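Local atomic coordinates of type IV pilin structural subunit (Pseudomonas aeruginosa, PDB entry 3JYZ), a protein that forms the structural subunit of type IV pili, the thin surface filaments built by polymerisation of this pilin in Pseudomonas aeruginosa. Residues K22-T27 against T41-Q46; P92-G97 against A104-A109. One frame throughout, in Å; residues are numbered along the deposited sequence.

Contact 1. Residues K22-T27 against T41-Q46; sequences KLMIST and TTWNQQ
M24 of helix 4-28 reaches across to T42, W43 and Q46 of helix 33-49. A long N-terminal helix packed on an antiparallel sheet is the hallmark of the type IV pilin fold; here helix 33-49 lies alongside it on that sheet as its antiparallel partner. The segment axes lie 11.0 Å apart at 159°, a wide spacing bridged mainly by one long side chain. K22, over W117 by a cation-pi contact, and I25, on I115, W117 and M62, set the first helix on the sheet. M24, modelled as selenomethionine, leaves that helix with CG anti to the backbone N (chi1 173°), runs straight to the selenium, then bends at chi3 (-61°). M24 SE lies 4.0 Å from W43 CB, while M24 CE meets T42 CG2 at 4.0 Å. M24 CE also reaches the indole edge, near the ring plane, 4.1 Å from W43 CE3. The W43 ring is held through NE1 to V60 O, and T42 OG1 bonds back to R38 O, its methyl meeting the selenomethionine. Q46 stretches in from the opposite direction to M24; Q46 NE2, bonded to G51 O, sits 3.2 Å above one face of the W43 ring, offset toward the rim, and Q46 OE1 makes only van der Waals contact with M24 CE, at 3.8 Å.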
# COMPACT_ATOMS: atom_id res chain seq x y z
N LYS A 22 -5.90 3.84 -4.06
CA LYS A 22 -6.08 4.90 -3.06
C LYS A 22 -7.27 5.77 -3.41
O LYS A 22 -8.08 6.12 -2.55
CB LYS A 22 -4.83 5.77 -2.97
CG LYS A 22 -3.60 5.05 -2.41
CD LYS A 22 -2.47 6.04 -2.26
CE LYS A 22 -1.23 5.42 -1.65
NZ LYS A 22 -0.15 6.45 -1.55
N LEU A 23 -7.39 6.11 -4.69
CA LEU A 23 -8.48 6.95 -5.16
C LEU A 23 -9.82 6.25 -4.95
O LEU A 23 -10.77 6.86 -4.46
CB LEU A 23 -8.30 7.31 -6.63
CG LEU A 23 -9.33 8.29 -7.21
CD1 LEU A 23 -9.34 9.60 -6.42
CD2 LEU A 23 -9.04 8.54 -8.68
N MSE A 24 -9.89 4.97 -5.33
CA MSE A 24 -11.13 4.20 -5.16
C MSE A 24 -11.55 4.13 -3.69
O MSE A 24 -12.73 4.24 -3.37
CB MSE A 24 -10.99 2.78 -5.73
CG MSE A 24 -12.20 1.88 -5.41
SE MSE A 24 -12.04 0.07 -6.17
CE MSE A 24 -11.94 0.57 -8.08
N ILE A 25 -10.59 3.93 -2.80
CA ILE A 25 -10.90 3.88 -1.38
C ILE A 25 -11.46 5.23 -0.92
O ILE A 25 -12.45 5.28 -0.19
CB ILE A 25 -9.67 3.46 -0.55
CG1 ILE A 25 -9.39 1.97 -0.76
CG2 ILE A 25 -9.90 3.74 0.93
CD1 ILE A 25 -8.00 1.55 -0.37
N SER A 26 -10.83 6.31 -1.36
CA SER A 26 -11.27 7.66 -1.01
C SER A 26 -12.71 7.94 -1.43
O SER A 26 -13.50 8.48 -0.65
CB SER A 26 -10.36 8.70 -1.66
OG SER A 26 -10.82 10.01 -1.37
N THR A 27 -13.05 7.57 -2.66
CA THR A 27 -14.34 7.93 -3.23
C THR A 27 -15.44 6.91 -2.95
O THR A 27 -16.61 7.27 -2.84
CB THR A 27 -14.24 8.12 -4.77
OG1 THR A 27 -13.87 6.89 -5.38
CG2 THR A 27 -13.22 9.18 -5.11
N THR A 41 -13.49 -5.89 -2.75
CA THR A 41 -13.88 -6.88 -3.74
C THR A 41 -13.70 -6.36 -5.17
O THR A 41 -13.17 -7.06 -6.03
CB THR A 41 -15.34 -7.30 -3.52
OG1 THR A 41 -15.43 -7.97 -2.26
CG2 THR A 41 -15.81 -8.25 -4.62
N THR A 42 -14.15 -5.13 -5.41
CA THR A 42 -14.05 -4.52 -6.73
C THR A 42 -12.60 -4.41 -7.18
O THR A 42 -12.25 -4.82 -8.29
CB THR A 42 -14.68 -3.12 -6.72
OG1 THR A 42 -16.06 -3.24 -6.36
CG2 THR A 42 -14.56 -2.46 -8.09
N TRP A 43 -11.75 -3.87 -6.32
CA TRP A 43 -10.35 -3.70 -6.67
C TRP A 43 -9.67 -5.04 -6.97
O TRP A 43 -8.99 -5.20 -7.99
CB TRP A 43 -9.56 -2.97 -5.56
CG TRP A 43 -8.13 -2.86 -5.95
CD1 TRP A 43 -7.11 -3.70 -5.61
CD2 TRP A 43 -7.57 -1.89 -6.84
NE1 TRP A 43 -5.94 -3.29 -6.22
CE2 TRP A 43 -6.20 -2.18 -6.98
CE3 TRP A 43 -8.11 -0.79 -7.52
CZ2 TRP A 43 -5.35 -1.41 -7.77
CZ3 TRP A 43 -7.26 -0.02 -8.31
CH2 TRP A 43 -5.90 -0.34 -8.43
N ASN A 44 -9.83 -6.00 -6.06
CA ASN A 44 -9.09 -7.25 -6.14
C ASN A 44 -9.47 -8.09 -7.35
O ASN A 44 -8.67 -8.91 -7.80
CB ASN A 44 -9.25 -8.08 -4.85
CG ASN A 44 -8.46 -7.50 -3.68
OD1 ASN A 44 -8.67 -7.89 -2.53
ND2 ASN A 44 -7.56 -6.59 -3.98
N GLN A 45 -10.65 -7.85 -7.92
CA GLN A 45 -11.11 -8.63 -9.07
C GLN A 45 -10.41 -8.23 -10.36
O GLN A 45 -10.34 -9.01 -11.30
CB GLN A 45 -12.63 -8.54 -9.22
CG GLN A 45 -13.31 -9.08 -7.99
CD GLN A 45 -14.78 -9.38 -8.15
OE1 GLN A 45 -15.27 -10.39 -7.63
NE2 GLN A 45 -15.50 -8.49 -8.83
N GLN A 46 -9.87 -7.02 -10.35
CA GLN A 46 -9.15 -6.48 -11.51
C GLN A 46 -7.95 -7.32 -11.87
O GLN A 46 -7.47 -8.00 -11.06
CB GLN A 46 -8.71 -5.04 -11.22
CG GLN A 46 -9.87 -4.09 -10.95
CD GLN A 46 -9.45 -2.73 -10.50
OE1 GLN A 46 -10.26 -1.86 -10.40
NE2 GLN A 46 -8.19 -2.55 -10.25

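Contact 2. Residues P92-G97 against A104-A109; sequences PYINDG and ATAVAA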
# COMPACT_ATOMS: atom_id res chain seq x y z
N PRO A 92 -3.60 2.54 5.26
CA PRO A 92 -4.40 3.78 5.30
C PRO A 92 -4.91 4.16 6.69
O PRO A 92 -5.22 3.30 7.52
CB PRO A 92 -5.59 3.47 4.39
CG PRO A 92 -5.74 1.98 4.46
CD PRO A 92 -4.41 1.37 4.86
N TYR A 93 -5.01 5.47 6.92
CA TYR A 93 -5.50 6.04 8.18
C TYR A 93 -6.44 7.19 7.88
O TYR A 93 -6.29 7.87 6.88
CB TYR A 93 -4.33 6.56 9.02
CG TYR A 93 -3.37 5.47 9.41
CD1 TYR A 93 -2.44 4.99 8.49
CD2 TYR A 93 -3.41 4.90 10.67
CE1 TYR A 93 -1.57 3.97 8.84
CE2 TYR A 93 -2.54 3.88 11.02
CZ TYR A 93 -1.62 3.42 10.10
OH TYR A 93 -0.74 2.40 10.44
N ILE A 94 -7.41 7.41 8.75
CA ILE A 94 -8.21 8.62 8.65
C ILE A 94 -7.69 9.63 9.65
O ILE A 94 -7.47 9.32 10.82
CB ILE A 94 -9.71 8.36 8.85
CG1 ILE A 94 -10.30 7.81 7.55
CG2 ILE A 94 -10.43 9.65 9.23
CD1 ILE A 94 -11.68 7.26 7.67
N ASN A 95 -7.47 10.84 9.14
CA ASN A 95 -7.02 11.99 9.91
C ASN A 95 -8.20 12.92 10.14
O ASN A 95 -8.75 13.48 9.18
CB ASN A 95 -5.94 12.71 9.09
CG ASN A 95 -5.61 14.08 9.64
OD1 ASN A 95 -5.77 14.34 10.83
ND2 ASN A 95 -5.13 14.97 8.77
N ASP A 96 -8.59 13.09 11.40
CA ASP A 96 -9.72 13.95 11.74
C ASP A 96 -9.29 15.39 12.03
O ASP A 96 -10.10 16.20 12.49
CB ASP A 96 -10.50 13.37 12.93
CG ASP A 96 -9.74 13.47 14.25
OD1 ASP A 96 -8.57 13.89 14.25
OD2 ASP A 96 -10.33 13.13 15.30
N GLY A 97 -8.03 15.71 11.76
CA GLY A 97 -7.50 17.04 11.99
C GLY A 97 -6.51 16.93 13.13
O GLY A 97 -5.50 17.64 13.15
N ALA A 104 -9.91 1.03 8.77
CA ALA A 104 -11.02 0.12 9.07
C ALA A 104 -11.72 0.52 10.36
O ALA A 104 -12.94 0.46 10.46
CB ALA A 104 -10.53 -1.31 9.15
N THR A 105 -10.95 0.93 11.35
CA THR A 105 -11.51 1.34 12.63
C THR A 105 -12.29 2.63 12.48
O THR A 105 -13.41 2.77 12.97
CB THR A 105 -10.39 1.51 13.64
OG1 THR A 105 -9.69 0.27 13.75
CG2 THR A 105 -10.93 1.91 15.01
N ALA A 106 -11.69 3.59 11.78
CA ALA A 106 -12.34 4.87 11.56
C ALA A 106 -13.65 4.75 10.78
O ALA A 106 -14.64 5.39 11.11
CB ALA A 106 -11.39 5.81 10.85
N VAL A 107 -13.60 3.94 9.80
CA VAL A 107 -14.81 3.80 8.99
C VAL A 107 -15.91 3.12 9.79
O VAL A 107 -17.08 3.49 9.66
CB VAL A 107 -14.57 3.06 7.65
CG1 VAL A 107 -15.89 2.84 6.92
CG2 VAL A 107 -13.57 3.80 6.78
N ALA A 108 -15.64 2.17 10.54
CA ALA A 108 -16.63 1.51 11.40
C ALA A 108 -17.25 2.51 12.38
O ALA A 108 -18.44 2.42 12.68
CB ALA A 108 -16.00 0.36 12.16
N ALA A 109 -16.45 3.45 12.86
CA ALA A 109 -16.91 4.45 13.82
C ALA A 109 -17.62 5.63 13.16
O ALA A 109 -18.21 6.46 13.85
CB ALA A 109 -15.74 4.94 14.67
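I94 on strand 87-95 pushes its side chain against A106 and V107 of helix 103-109, packing the C-terminal end of the strand against the short helix that follows the 87-95/100-102 beta hairpin of the pilin sheet. The tight part is small and wholly apolar. A106 CB lies 3.5 Å from I94 CD1 and 3.7 Å from I94 CB, so the alanine methyl rests along the flank of the isoleucine instead of meeting just its end. With so small a residue at this point, the backbones draw close, and the CA atoms of I94 and A106 are 6.3 Å apart. The longer branch of I94 takes CG1 anti to the carbonyl carbon (chi1 -80°), which carries I94 CD1 on to V107 CG2 at 4.0 Å; the I94 and V107 side chains cross at about a right angle. L103 and T101 continue this patch, touching I94 and A106 respectively. Y93 points to the other face of the strand, where its ring meets F132 and its OH is hydrogen-bonded to T133 O.

Beyond I94 the chain leaves the helix for the solvent side, and polar bonds take over from packing. N95 OD1 accepts from G97 N at 2.8 Å (N-H...O angle 154°), an Asx turn in which the donor stands above the amide carbonyl plane. D96 OD1 receives N98 N and T99 N, knitting up the rest of the turn, while T105 and A108 of the helix are exposed. No hydrogen bond joins the two segments; the direct contact between them therefore rests on dispersion and burial of methyl groups, while backbone bonds to L103, to strand 100-102 and to strand 114-120 hold the I94 strand in place.

Overall arrangement
From the N terminus, the chain runs down helix 4-28, turns and comes back along helix 33-49, and contact 1 closes that helical hairpin. Strands 57-62 and 70-74 and the short helix 76-79 then lead to strand 87-95, and contact 2 closes a shorter loop through the turn and strand 100-102 to helix 103-109. The two loops follow one another without nesting or crossing. Their contact centres lie about 17 Å apart; the nearest atoms of contacts 1 and 2 are about 5 Å apart and do not touch. Strand 114-120 links them indirectly, being touched by I25 and P92. Contact 1 thus ties helix to helix, contact 2 sheet to helix.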